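Local coordinates for aminopentol aminotransferase (Sphingopyxis macrogoltabida, PDB 6HBS), which transfers the amino group of aminopentol, hydrolysed fumonisin B1, preferably to pyruvate with the help of pyridoxal 5'-phosphate, as a step in fumonisin degradation, at residues A141-H146 / A194-E200; E203-L207 / K337-P341; F260-I266 / V293-A298. All blocks are in the same frame, centred on the assembly; numbering follows the deposited sequence.

Overall arrangement
Contact 1 closes the first loop, joining the segments that follow the neighbouring parallel strands 137-141 and 189-194 of the central seven-stranded sheet, beside the cofactor. Contact 2 opens just afterwards, in series, at 203-207 and closes at 337-341, binding one two-stranded hairpin to another later in the chain. The two touch: R198 meets E203 in a salt bridge, and strands 197-198 and 206-207 pair. Contact 3, 260-266 with 293-298, is nested in the long loop closed by contact 2 and ties a sheet connection to helix 292-307. It lies across the chain's centre from contact 2, their centres about 29 Å apart.

Contact 1 of 3, residues A141-H146 / A194-E200; sequences AKGAYH and ATPFRHE. With PLP (pyridoxal-5'-phosphate), chain C.
A buried polar clasp joins R198 and E200 to the backbone of K142-Y145, where two loops leave neighbouring parallel strands, 137-141 and 189-194, beside the cofactor. The chain from A141 to A144 folds into a type II turn, and R198 grips the carbonyl of K142, at its second position, end-on: NH1 lies 2.9 Å from K142 O and NH2 bonds the same oxygen, which sits near the guanidinium plane. Arginine suits the place because its end can grip one carbonyl while NE makes a salt bridge with E203. G143 takes the positive phi (75°) expected at this turn position and, lacking a side chain, lets R198 NH2 come to 4.0 Å from G143 CA. E200 takes the N-H just after the turn, that of Y145. Its chi1 (-58°) puts CG over one face of the R198 guanidinium, offset toward the rim, and a bend at chi2 then turns OE1 to 3.0 Å from Y145 N in a nearly straight bond (169°) that meets the carboxylate from above its plane. A water completes the link, donating to E200 OE1 at 2.7 Å and to Y145 O. The backbone so fixed carries two pocket residues. Y145 turns its ring edge to the pyridine, CE2 standing 3.8 Å from PLP C4. H146 rests CE1 obliquely against T195 CG2, while its ND1 binds D230, another pocket residue. H199 comes from the other segment, its ring edge toward PLP C2A. Such loops at the carboxyl ends of parallel strands, gathered round the pyridine, characterise the PLP site of fold type I aminotransferases.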
ATOM      1  N   ALA A 141      -9.411   7.726  19.794  1.00 18.75           N
ATOM      2  CA  ALA A 141     -10.362   8.812  19.981  1.00 18.87           C
ATOM      3  C   ALA A 141     -11.590   8.545  19.115  1.00 20.12           C
ATOM      4  O   ALA A 141     -11.442   8.138  17.950  1.00 20.09           O
ATOM      5  CB  ALA A 141      -9.696  10.112  19.593  1.00 19.36           C
ATOM      6  N   LYS A 142     -12.798   8.789  19.660  1.00 20.72           N
ATOM      7  CA  LYS A 142     -14.029   8.726  18.896  1.00 23.73           C
ATOM      8  C   LYS A 142     -13.907   9.619  17.657  1.00 21.87           C
ATOM      9  O   LYS A 142     -13.508  10.782  17.770  1.00 21.51           O
ATOM     10  CB  LYS A 142     -15.229   9.279  19.674  1.00 28.38           C
ATOM     11  CG  LYS A 142     -15.718   8.411  20.810  1.00 36.78           C
ATOM     12  CD  LYS A 142     -16.761   9.096  21.708  1.00 41.17           C
ATOM     13  CE  LYS A 142     -17.048   8.305  22.974  1.00 50.00           C
ATOM     14  NZ  LYS A 142     -15.949   8.451  23.967  1.00 51.83           N
ATOM     15  N   GLY A 143     -14.216   9.046  16.497  1.00 22.19           N
ATOM     16  CA  GLY A 143     -14.213   9.730  15.197  1.00 23.01           C
ATOM     17  C   GLY A 143     -12.815   9.981  14.627  1.00 21.06           C
ATOM     18  O   GLY A 143     -12.711  10.635  13.621  1.00 22.82           O
ATOM     19  N   ALA A 144     -11.739   9.514  15.262  1.00 19.67           N
ATOM     20  CA  ALA A 144     -10.407   9.746  14.719  1.00 19.80           C
ATOM     21  C   ALA A 144     -10.144   8.785  13.549  1.00 21.02           C
ATOM     22  O   ALA A 144     -10.383   7.589  13.664  1.00 20.10           O
ATOM     23  CB  ALA A 144      -9.367   9.592  15.779  1.00 20.38           C
ATOM     24  N   TYR A 145      -9.639   9.336  12.438  1.00 18.71           N
ATOM     25  CA  TYR A 145      -9.304   8.561  11.237  1.00 20.03           C
ATOM     26  C   TYR A 145      -7.848   8.075  11.316  1.00 18.34           C
ATOM     27  O   TYR A 145      -6.929   8.886  11.377  1.00 19.40           O
ATOM     28  CB  TYR A 145      -9.545   9.398   9.974  1.00 21.02           C
ATOM     29  CG  TYR A 145      -9.380   8.615   8.695  1.00 21.90           C
ATOM     30  CD1 TYR A 145     -10.445   7.910   8.172  1.00 21.82           C
ATOM     31  CD2 TYR A 145      -8.156   8.555   8.019  1.00 24.59           C
ATOM     32  CE1 TYR A 145     -10.313   7.170   7.007  1.00 24.08           C
ATOM     33  CE2 TYR A 145      -8.014   7.819   6.846  1.00 24.34           C
ATOM     34  CZ  TYR A 145      -9.105   7.137   6.334  1.00 24.13           C
ATOM     35  OH  TYR A 145      -9.040   6.383   5.196  1.00 25.86           O
ATOM     36  N   HIS A 146      -7.666   6.743  11.314  1.00 18.48           N
ATOM     37  CA  HIS A 146      -6.361   6.108  11.342  1.00 19.25           C
ATOM     38  C   HIS A 146      -6.114   5.238  10.103  1.00 19.65           C
ATOM     39  O   HIS A 146      -5.095   4.567  10.021  1.00 19.68           O
ATOM     40  CB  HIS A 146      -6.183   5.300  12.631  1.00 20.36           C
ATOM     41  CG  HIS A 146      -6.094   6.151  13.847  1.00 19.70           C
ATOM     42  ND1 HIS A 146      -5.079   7.072  14.014  1.00 19.69           N
ATOM     43  CD2 HIS A 146      -6.867   6.209  14.956  1.00 21.30           C
ATOM     44  CE1 HIS A 146      -5.252   7.679  15.181  1.00 21.91           C
ATOM     45  NE2 HIS A 146      -6.329   7.157  15.784  1.00 20.02           N
ATOM     46  N   ALA A 194      -3.163   8.495  19.158  1.00 20.63           N
ATOM     47  CA  ALA A 194      -3.569   9.899  19.094  1.00 19.32           C
ATOM     48  C   ALA A 194      -3.032  10.533  17.799  1.00 19.18           C
ATOM     49  O   ALA A 194      -1.866  10.411  17.514  1.00 18.05           O
ATOM     50  CB  ALA A 194      -3.030  10.607  20.303  1.00 18.22           C
ATOM     51  N   THR A 195      -3.892  11.241  17.060  1.00 19.73           N
ATOM     52  CA  THR A 195      -3.464  12.228  16.078  1.00 19.76           C
ATOM     53  C   THR A 195      -2.958  13.448  16.845  1.00 20.49           C
ATOM     54  O   THR A 195      -3.349  13.689  17.987  1.00 22.36           O
ATOM     55  CB  THR A 195      -4.579  12.588  15.092  1.00 19.55           C
ATOM     56  OG1 THR A 195      -5.696  13.209  15.734  1.00 20.44           O
ATOM     57  CG2 THR A 195      -5.038  11.378  14.321  1.00 19.96           C
ATOM     58  N   PRO A 196      -2.018  14.219  16.289  1.00 21.05           N
ATOM     59  CA  PRO A 196      -1.370  15.275  17.056  1.00 19.44           C
ATOM     60  C   PRO A 196      -2.238  16.527  17.236  1.00 19.60           C
ATOM     61  O   PRO A 196      -1.948  17.314  18.117  1.00 21.76           O
ATOM     62  CB  PRO A 196      -0.092  15.599  16.279  1.00 19.65           C
ATOM     63  CG  PRO A 196      -0.376  15.133  14.868  1.00 20.52           C
ATOM     64  CD  PRO A 196      -1.417  14.042  14.949  1.00 20.37           C
ATOM     65  N   PHE A 197      -3.285  16.672  16.427  1.00 20.89           N
ATOM     66  CA  PHE A 197      -4.406  17.571  16.736  1.00 20.31           C
ATOM     67  C   PHE A 197      -5.682  16.924  16.193  1.00 20.93           C
ATOM     68  O   PHE A 197      -5.617  15.860  15.528  1.00 21.35           O
ATOM     69  CB  PHE A 197      -4.132  18.995  16.231  1.00 20.89           C
ATOM     70  CG  PHE A 197      -3.918  19.189  14.753  1.00 19.41           C
ATOM     71  CD1 PHE A 197      -2.657  19.051  14.186  1.00 18.80           C
ATOM     72  CD2 PHE A 197      -4.977  19.587  13.944  1.00 19.18           C
ATOM     73  CE1 PHE A 197      -2.471  19.275  12.826  1.00 19.69           C
ATOM     74  CE2 PHE A 197      -4.791  19.805  12.582  1.00 20.53           C
ATOM     75  CZ  PHE A 197      -3.543  19.632  12.021  1.00 19.10           C
ATOM     76  N   ARG A 198      -6.843  17.537  16.465  1.00 19.59           N
ATOM     77  CA  ARG A 198      -8.094  17.044  15.953  1.00 18.95           C
ATOM     78  C   ARG A 198      -8.245  17.532  14.511  1.00 19.35           C
ATOM     79  O   ARG A 198      -8.379  18.759  14.270  1.00 19.60           O
ATOM     80  CB  ARG A 198      -9.272  17.529  16.801  1.00 21.64           C
ATOM     81  CG  ARG A 198     -10.615  16.961  16.364  1.00 21.60           C
ATOM     82  CD  ARG A 198     -10.702  15.474  16.655  1.00 22.05           C
ATOM     83  NE  ARG A 198     -12.030  14.965  16.359  1.00 22.46           N
ATOM     84  CZ  ARG A 198     -12.426  13.722  16.594  1.00 24.64           C
ATOM     85  NH1 ARG A 198     -11.543  12.793  16.953  1.00 19.90           N
ATOM     86  NH2 ARG A 198     -13.712  13.444  16.477  1.00 22.90           N
ATOM     87  N   HIS A 199      -8.197  16.587  13.556  1.00 19.03           N
ATOM     88  CA  HIS A 199      -8.275  16.886  12.128  1.00 20.51           C
ATOM     89  C   HIS A 199      -9.217  15.887  11.456  1.00 21.82           C
ATOM     90  O   HIS A 199      -8.774  14.869  10.901  1.00 21.17           O
ATOM     91  CB  HIS A 199      -6.880  16.999  11.475  1.00 19.48           C
ATOM     92  CG  HIS A 199      -5.899  15.890  11.726  1.00 19.79           C
ATOM     93  ND1 HIS A 199      -6.176  14.556  11.463  1.00 18.53           N
ATOM     94  CD2 HIS A 199      -4.604  15.929  12.115  1.00 21.05           C
ATOM     95  CE1 HIS A 199      -5.097  13.833  11.737  1.00 19.67           C
ATOM     96  NE2 HIS A 199      -4.108  14.649  12.118  1.00 18.74           N
ATOM     97  N   GLU A 200     -10.526  16.172  11.532  1.00 20.55           N
ATOM     98  CA  GLU A 200     -11.538  15.265  10.978  1.00 21.56           C
ATOM     99  C   GLU A 200     -12.550  16.034  10.138  1.00 22.76           C
ATOM    100  O   GLU A 200     -12.765  17.235  10.346  1.00 22.25           O
ATOM    101  CB  GLU A 200     -12.248  14.503  12.105  1.00 22.38           C
ATOM    102  CG  GLU A 200     -11.282  13.705  12.977  1.00 22.73           C
ATOM    103  CD  GLU A 200     -10.479  12.635  12.247  1.00 21.38           C
ATOM    104  OE1 GLU A 200      -9.369  12.273  12.719  1.00 22.17           O
ATOM    105  OE2 GLU A 200     -10.969  12.143  11.237  1.00 21.67           O
TER
HETATM  106  N1  PLP C 501      -3.838   8.221   9.537  1.00 22.84           N
HETATM  107  C2  PLP C 501      -4.177   9.508   9.305  1.00 22.56           C
HETATM  108  C2A PLP C 501      -4.174  10.537  10.411  1.00 22.58           C
HETATM  109  C3  PLP C 501      -4.483   9.927   7.940  1.00 23.46           C
HETATM  110  O3  PLP C 501      -4.813  11.208   7.670  1.00 27.16           O
HETATM  111  C4  PLP C 501      -4.422   8.929   6.848  1.00 24.14           C
HETATM  112  C4A PLP C 501      -4.722   9.394   5.468  1.00 27.75           C
HETATM  113  C5  PLP C 501      -4.098   7.528   7.251  1.00 22.24           C
HETATM  114  C6  PLP C 501      -3.798   7.266   8.582  1.00 21.74           C
HETATM  115  C5A PLP C 501      -4.020   6.381   6.244  1.00 22.22           C
HETATM  116  O4P PLP C 501      -3.061   6.659   5.192  1.00 21.35           O
HETATM  117  P   PLP C 501      -3.410   5.971   3.778  1.00 20.19           P
HETATM  118  O1P PLP C 501      -4.603   6.610   3.228  1.00 21.89           O
HETATM  119  O2P PLP C 501      -3.693   4.535   4.116  1.00 18.60           O
HETATM  120  O3P PLP C 501      -2.136   6.252   3.010  1.00 18.00           O
HETATM  121  O   HOH W   1      -7.207  11.722  11.250  1.00 22.60           O

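Contact 2 of 3, residues E203-L207 / K337-P341; sequences EDQAL and KQTGP
Segments 203-207 and 337-341 run in roughly the same direction, 32° apart, and approach closest at Q205 and G340, whose CA atoms are 4.8 Å apart. Each belongs to an antiparallel hairpin: strand 206-207 pairs with 197-198, and strand 336-339 with 346-349. No backbone-to-backbone hydrogen bond joins the two segments; each hydrogen bond or salt bridge between them has a side chain at one end at least. T339 provides the central link. Its OG1 stands between backbone N and carbonyl carbon (chi1 59°), facing the other segment, and accepts from Q205 N at 2.9 Å, standing in for a strand partner. A small hydroxyl residue suits this position, since it binds a peptide N-H without holding the chains far apart. Q205 returns the grip: its extended chain carries NE2 to T339 O, which it meets from above the carbonyl plane at 3.2 Å, while the same amide nitrogen also donates to M344 O. G340 has a positive phi, and its missing side chain lets Q205 NE2 lie 3.8 Å from G340 CA. Q205 also packs on H199 of the cofactor pocket, which places the hairpin junction next to that site. At one end L207 and P341 slide past each other in opposite directions, L207 CD2 resting on the proline ring at 4.1 Å from P341 CD; L207 is exposed here, so the pair lies at the surface. At the other end D204 and K337 cross at about a right angle. A water sits among D204 OD1, K337 O and T339 OG1, 2.6 Å from that hydroxyl. The lysine chain, bent at chi3 (-67°), closes a salt bridge, bringing K337 NZ onto the syn lone pair of D204 OD2 at 2.8 Å, with a weaker bond to OD1.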
ATOM      1  N   GLU A 203     -16.040  18.638  10.931  1.00 22.59           N
ATOM      2  CA  GLU A 203     -15.867  19.014  12.312  1.00 22.95           C
ATOM      3  C   GLU A 203     -14.756  20.070  12.400  1.00 24.25           C
ATOM      4  O   GLU A 203     -13.744  19.988  11.673  1.00 20.38           O
ATOM      5  CB  GLU A 203     -15.571  17.747  13.127  1.00 24.54           C
ATOM      6  CG  GLU A 203     -15.334  18.004  14.604  1.00 28.85           C
ATOM      7  CD  GLU A 203     -14.911  16.762  15.392  1.00 29.64           C
ATOM      8  OE1 GLU A 203     -14.285  16.927  16.460  1.00 30.47           O
ATOM      9  OE2 GLU A 203     -15.192  15.643  14.918  1.00 29.02           O
ATOM     10  N   ASP A 204     -14.947  21.048  13.298  1.00 23.58           N
ATOM     11  CA  ASP A 204     -13.947  22.063  13.594  1.00 24.28           C
ATOM     12  C   ASP A 204     -12.706  21.355  14.123  1.00 22.30           C
ATOM     13  O   ASP A 204     -12.793  20.319  14.813  1.00 21.36           O
ATOM     14  CB  ASP A 204     -14.444  23.130  14.584  1.00 27.46           C
ATOM     15  CG  ASP A 204     -15.595  23.993  14.055  1.00 30.52           C
ATOM     16  OD1 ASP A 204     -15.562  24.412  12.884  1.00 28.33           O
ATOM     17  OD2 ASP A 204     -16.546  24.229  14.819  1.00 34.55           O
ATOM     18  N   GLN A 205     -11.549  21.886  13.727  1.00 20.72           N
ATOM     19  CA  GLN A 205     -10.261  21.405  14.197  1.00 21.55           C
ATOM     20  C   GLN A 205      -9.932  22.060  15.546  1.00 21.72           C
ATOM     21  O   GLN A 205     -10.503  23.091  15.913  1.00 21.19           O
ATOM     22  CB  GLN A 205      -9.180  21.659  13.147  1.00 21.17           C
ATOM     23  CG  GLN A 205      -9.461  20.898  11.869  1.00 22.38           C
ATOM     24  CD  GLN A 205      -8.279  20.831  10.930  1.00 22.93           C
ATOM     25  OE1 GLN A 205      -7.926  19.745  10.476  1.00 20.97           O
ATOM     26  NE2 GLN A 205      -7.691  21.986  10.612  1.00 20.70           N
ATOM     27  N   ALA A 206      -9.020  21.422  16.282  1.00 19.53           N
ATOM     28  CA  ALA A 206      -8.563  21.888  17.556  1.00 22.56           C
ATOM     29  C   ALA A 206      -7.149  21.380  17.796  1.00 22.93           C
ATOM     30  O   ALA A 206      -6.872  20.190  17.532  1.00 22.74           O
ATOM     31  CB  ALA A 206      -9.506  21.395  18.625  1.00 24.35           C
ATOM     32  N   LEU A 207      -6.288  22.257  18.322  1.00 21.79           N
ATOM     33  CA  LEU A 207      -4.949  21.890  18.733  1.00 22.81           C
ATOM     34  C   LEU A 207      -5.009  20.926  19.930  1.00 24.36           C
ATOM     35  O   LEU A 207      -5.990  20.936  20.711  1.00 22.00           O
ATOM     36  CB  LEU A 207      -4.175  23.151  19.109  1.00 25.70           C
ATOM     37  CG  LEU A 207      -4.092  24.235  18.030  1.00 29.74           C
ATOM     38  CD1 LEU A 207      -3.206  25.372  18.494  1.00 34.00           C
ATOM     39  CD2 LEU A 207      -3.592  23.690  16.711  1.00 29.44           C
ATOM     40  N   LYS A 337     -15.393  30.086  10.648  1.00 26.09           N
ATOM     41  CA  LYS A 337     -14.616  29.388  11.666  1.00 25.74           C
ATOM     42  C   LYS A 337     -13.381  28.796  10.961  1.00 24.97           C
ATOM     43  O   LYS A 337     -13.484  27.776  10.279  1.00 24.64           O
ATOM     44  CB  LYS A 337     -15.444  28.278  12.324  1.00 26.27           C
ATOM     45  CG  LYS A 337     -16.722  28.735  13.016  1.00 28.57           C
ATOM     46  CD  LYS A 337     -17.520  27.596  13.657  1.00 28.78           C
ATOM     47  CE  LYS A 337     -18.125  26.623  12.657  1.00 31.57           C
ATOM     48  NZ  LYS A 337     -18.600  25.369  13.292  1.00 33.39           N
ATOM     49  N   GLN A 338     -12.247  29.482  11.083  1.00 23.89           N
ATOM     50  CA  GLN A 338     -10.986  28.989  10.542  1.00 23.57           C
ATOM     51  C   GLN A 338     -10.244  28.350  11.705  1.00 23.61           C
ATOM     52  O   GLN A 338      -9.846  29.047  12.598  1.00 23.73           O
ATOM     53  CB  GLN A 338     -10.159  30.124   9.951  1.00 24.09           C
ATOM     54  CG  GLN A 338     -10.910  30.917   8.891  1.00 23.87           C
ATOM     55  CD  GLN A 338      -9.960  31.831   8.166  1.00 25.51           C
ATOM     56  OE1 GLN A 338      -9.125  31.389   7.370  1.00 23.06           O
ATOM     57  NE2 GLN A 338     -10.036  33.117   8.496  1.00 22.86           N
ATOM     58  N   THR A 339     -10.114  27.017  11.684  1.00 21.91           N
ATOM     59  CA  THR A 339      -9.643  26.269  12.841  1.00 21.35           C
ATOM     60  C   THR A 339      -8.461  25.380  12.463  1.00 20.73           C
ATOM     61  O   THR A 339      -8.241  25.061  11.299  1.00 21.57           O
ATOM     62  CB  THR A 339     -10.784  25.453  13.465  1.00 22.02           C
ATOM     63  OG1 THR A 339     -11.328  24.531  12.517  1.00 20.86           O
ATOM     64  CG2 THR A 339     -11.885  26.364  13.980  1.00 23.11           C
ATOM     65  N   GLY A 340      -7.738  24.976  13.500  1.00 21.01           N
ATOM     66  CA  GLY A 340      -6.484  24.299  13.408  1.00 22.58           C
ATOM     67  C   GLY A 340      -5.387  25.215  12.884  1.00 22.09           C
ATOM     68  O   GLY A 340      -5.590  26.397  12.626  1.00 20.92           O
ATOM     69  N   PRO A 341      -4.181  24.667  12.672  1.00 20.56           N
ATOM     70  CA  PRO A 341      -3.052  25.464  12.207  1.00 20.84           C
ATOM     71  C   PRO A 341      -3.389  26.094  10.847  1.00 20.04           C
ATOM     72  O   PRO A 341      -4.020  25.455  10.012  1.00 19.42           O
ATOM     73  CB  PRO A 341      -1.912  24.441  12.064  1.00 20.56           C
ATOM     74  CG  PRO A 341      -2.398  23.219  12.792  1.00 22.00           C
ATOM     75  CD  PRO A 341      -3.905  23.225  12.679  1.00 20.05           C
TER
HETATM   76  O   HOH W   2     -13.458  25.125  11.212  1.00 22.30           O

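Contact 3 of 3, residues F260-I266 / V293-A298; sequences FANGYPI and VPMAAA
The connection between strands 253-256 and 267-271, just past K258, a pocket residue and by similarity the lysine that binds the cofactor, packs A261, Y264 and I266 onto the first turns of helix 292-307. A type I' turn from A261 to Y264 shapes it; N262 and G263 both have positive phi, which asparagine tolerates and which at G263 suits glycine, as any side chain would press on the preceding carbonyl. Small residues allow close approach: A261 CB lies 3.9 Å from A298 CB. Y264 meets A297 obliquely, CD1 3.5 Å from A297 CB, while CE2 reaches V293 and the hydroxyl binds E75. P294, losing no backbone bond near the helix start, sets CB 3.5 Å from P265 O. I266, with CG1 anti to its backbone N (chi1 -178°), sends CD1 to M295 CG at 3.8 Å. F260 turns its ring edge to A298 CB. Buried without a hydrogen-bond partner, F260 O receives a CA-H contact from A298 CA at 3.4 Å. G263 O is hydrogen-bonded to T87 of the second subunit, whose F288 packs on P265. Such a loop after the lysine, pinned at the dimer interface, is typical of fold type I PLP enzymes.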
ATOM      1  N   PHE A 260       6.230  12.589   2.993  1.00 15.56           N
ATOM      2  CA  PHE A 260       7.704  12.579   3.252  1.00 17.64           C
ATOM      3  C   PHE A 260       8.539  12.126   2.037  1.00 16.46           C
ATOM      4  O   PHE A 260       9.767  12.143   2.096  1.00 16.40           O
ATOM      5  CB  PHE A 260       8.081  11.863   4.544  1.00 17.17           C
ATOM      6  CG  PHE A 260       7.964  10.367   4.594  1.00 17.84           C
ATOM      7  CD1 PHE A 260       8.924   9.552   4.013  1.00 16.54           C
ATOM      8  CD2 PHE A 260       6.927   9.770   5.289  1.00 16.72           C
ATOM      9  CE1 PHE A 260       8.808   8.174   4.084  1.00 17.17           C
ATOM     10  CE2 PHE A 260       6.825   8.391   5.370  1.00 16.65           C
ATOM     11  CZ  PHE A 260       7.775   7.589   4.787  1.00 16.37           C
ATOM     12  N   ALA A 261       7.890  11.763   0.933  1.00 17.15           N
ATOM     13  CA  ALA A 261       8.561  11.636  -0.395  1.00 17.85           C
ATOM     14  C   ALA A 261       7.838  12.501  -1.438  1.00 16.85           C
ATOM     15  O   ALA A 261       7.926  12.240  -2.627  1.00 17.22           O
ATOM     16  CB  ALA A 261       8.605  10.166  -0.789  1.00 18.16           C
ATOM     17  N   ASN A 262       7.178  13.579  -0.974  1.00 16.63           N
ATOM     18  CA  ASN A 262       6.576  14.611  -1.784  1.00 16.61           C
ATOM     19  C   ASN A 262       5.656  14.037  -2.880  1.00 17.95           C
ATOM     20  O   ASN A 262       5.541  14.607  -3.957  1.00 17.35           O
ATOM     21  CB  ASN A 262       7.621  15.541  -2.427  1.00 17.89           C
ATOM     22  CG  ASN A 262       6.994  16.835  -2.893  1.00 18.91           C
ATOM     23  OD1 ASN A 262       6.190  17.401  -2.150  1.00 18.18           O
ATOM     24  ND2 ASN A 262       7.334  17.300  -4.101  1.00 19.56           N
ATOM     25  N   GLY A 263       4.957  12.929  -2.596  1.00 17.19           N
ATOM     26  CA  GLY A 263       4.000  12.362  -3.558  1.00 16.25           C
ATOM     27  C   GLY A 263       4.348  10.931  -3.957  1.00 16.69           C
ATOM     28  O   GLY A 263       3.483  10.219  -4.403  1.00 16.91           O
ATOM     29  N   TYR A 264       5.618  10.539  -3.847  1.00 16.47           N
ATOM     30  CA  TYR A 264       6.006   9.119  -4.058  1.00 17.57           C
ATOM     31  C   TYR A 264       5.398   8.251  -2.944  1.00 18.05           C
ATOM     32  O   TYR A 264       5.266   8.686  -1.806  1.00 16.07           O
ATOM     33  CB  TYR A 264       7.524   9.013  -4.168  1.00 19.04           C
ATOM     34  CG  TYR A 264       8.052   9.482  -5.504  1.00 19.36           C
ATOM     35  CD1 TYR A 264       8.298  10.818  -5.748  1.00 21.13           C
ATOM     36  CD2 TYR A 264       8.246   8.593  -6.553  1.00 21.83           C
ATOM     37  CE1 TYR A 264       8.739  11.270  -6.981  1.00 21.17           C
ATOM     38  CE2 TYR A 264       8.721   9.019  -7.784  1.00 22.75           C
ATOM     39  CZ  TYR A 264       8.967  10.366  -7.996  1.00 25.07           C
ATOM     40  OH  TYR A 264       9.400  10.798  -9.220  1.00 26.48           O
ATOM     41  N   PRO A 265       4.959   7.003  -3.253  1.00 17.15           N
ATOM     42  CA  PRO A 265       4.200   6.189  -2.301  1.00 15.69           C
ATOM     43  C   PRO A 265       5.134   5.454  -1.351  1.00 17.44           C
ATOM     44  O   PRO A 265       5.789   4.448  -1.732  1.00 18.48           O
ATOM     45  CB  PRO A 265       3.433   5.238  -3.219  1.00 16.54           C
ATOM     46  CG  PRO A 265       4.390   5.019  -4.385  1.00 16.68           C
ATOM     47  CD  PRO A 265       5.117   6.343  -4.558  1.00 16.93           C
ATOM     48  N   ILE A 266       5.159   5.938  -0.106  1.00 15.75           N
ATOM     49  CA  ILE A 266       5.925   5.344   0.945  1.00 16.83           C
ATOM     50  C   ILE A 266       5.380   5.892   2.282  1.00 16.27           C
ATOM     51  O   ILE A 266       5.012   7.070   2.391  1.00 15.15           O
ATOM     52  CB  ILE A 266       7.437   5.583   0.792  1.00 16.99           C
ATOM     53  CG1 ILE A 266       8.230   4.906   1.910  1.00 16.49           C
ATOM     54  CG2 ILE A 266       7.778   7.072   0.683  1.00 18.21           C
ATOM     55  CD1 ILE A 266       9.702   4.774   1.628  1.00 17.76           C
ATOM     56  N   VAL A 293      12.888   3.501  -5.524  1.00 16.60           N
ATOM     57  CA  VAL A 293      12.661   4.847  -6.083  1.00 17.16           C
ATOM     58  C   VAL A 293      11.912   5.722  -5.061  1.00 17.99           C
ATOM     59  O   VAL A 293      12.300   6.859  -4.820  1.00 16.41           O
ATOM     60  CB  VAL A 293      12.003   4.815  -7.471  1.00 16.58           C
ATOM     61  CG1 VAL A 293      11.527   6.198  -7.955  1.00 16.66           C
ATOM     62  CG2 VAL A 293      12.975   4.235  -8.509  1.00 17.54           C
ATOM     63  N   PRO A 294      10.827   5.253  -4.420  1.00 17.01           N
ATOM     64  CA  PRO A 294      10.170   6.044  -3.378  1.00 16.14           C
ATOM     65  C   PRO A 294      11.122   6.349  -2.220  1.00 15.13           C
ATOM     66  O   PRO A 294      11.022   7.414  -1.641  1.00 15.96           O
ATOM     67  CB  PRO A 294       8.958   5.196  -2.979  1.00 15.26           C
ATOM     68  CG  PRO A 294       8.690   4.384  -4.224  1.00 16.17           C
ATOM     69  CD  PRO A 294      10.068   4.039  -4.751  1.00 16.89           C
ATOM     70  N   MET A 295      12.070   5.442  -1.927  1.00 15.77           N
ATOM     71  CA  MET A 295      13.017   5.674  -0.881  1.00 15.82           C
ATOM     72  C   MET A 295      14.007   6.791  -1.260  1.00 15.80           C
ATOM     73  O   MET A 295      14.407   7.606  -0.381  1.00 16.59           O
ATOM     74  CB  MET A 295      13.767   4.399  -0.518  1.00 17.14           C
ATOM     75  CG  MET A 295      12.861   3.364   0.129  1.00 17.01           C
ATOM     76  SD  MET A 295      13.834   1.999   0.732  1.00 17.91           S
ATOM     77  CE  MET A 295      12.505   0.846   1.044  1.00 18.21           C
ATOM     78  N   ALA A 296      14.423   6.827  -2.525  1.00 17.68           N
ATOM     79  CA  ALA A 296      15.315   7.887  -3.024  1.00 17.68           C
ATOM     80  C   ALA A 296      14.616   9.252  -2.941  1.00 17.19           C
ATOM     81  O   ALA A 296      15.224  10.279  -2.531  1.00 16.98           O
ATOM     82  CB  ALA A 296      15.760   7.562  -4.446  1.00 19.14           C
ATOM     83  N   ALA A 297      13.354   9.287  -3.362  1.00 17.56           N
ATOM     84  CA  ALA A 297      12.549  10.510  -3.212  1.00 17.77           C
ATOM     85  C   ALA A 297      12.438  10.941  -1.737  1.00 18.29           C
ATOM     86  O   ALA A 297      12.515  12.138  -1.427  1.00 17.48           O
ATOM     87  CB  ALA A 297      11.204  10.318  -3.828  1.00 17.44           C
ATOM     88  N   ALA A 298      12.291   9.978  -0.821  1.00 17.40           N
ATOM     89  CA  ALA A 298      12.114  10.294   0.579  1.00 17.10           C
ATOM     90  C   ALA A 298      13.424  10.863   1.127  1.00 19.98           C
ATOM     91  O   ALA A 298      13.407  11.810   1.911  1.00 18.18           O
ATOM     92  CB  ALA A 298      11.669   9.061   1.351  1.00 17.38           C
TER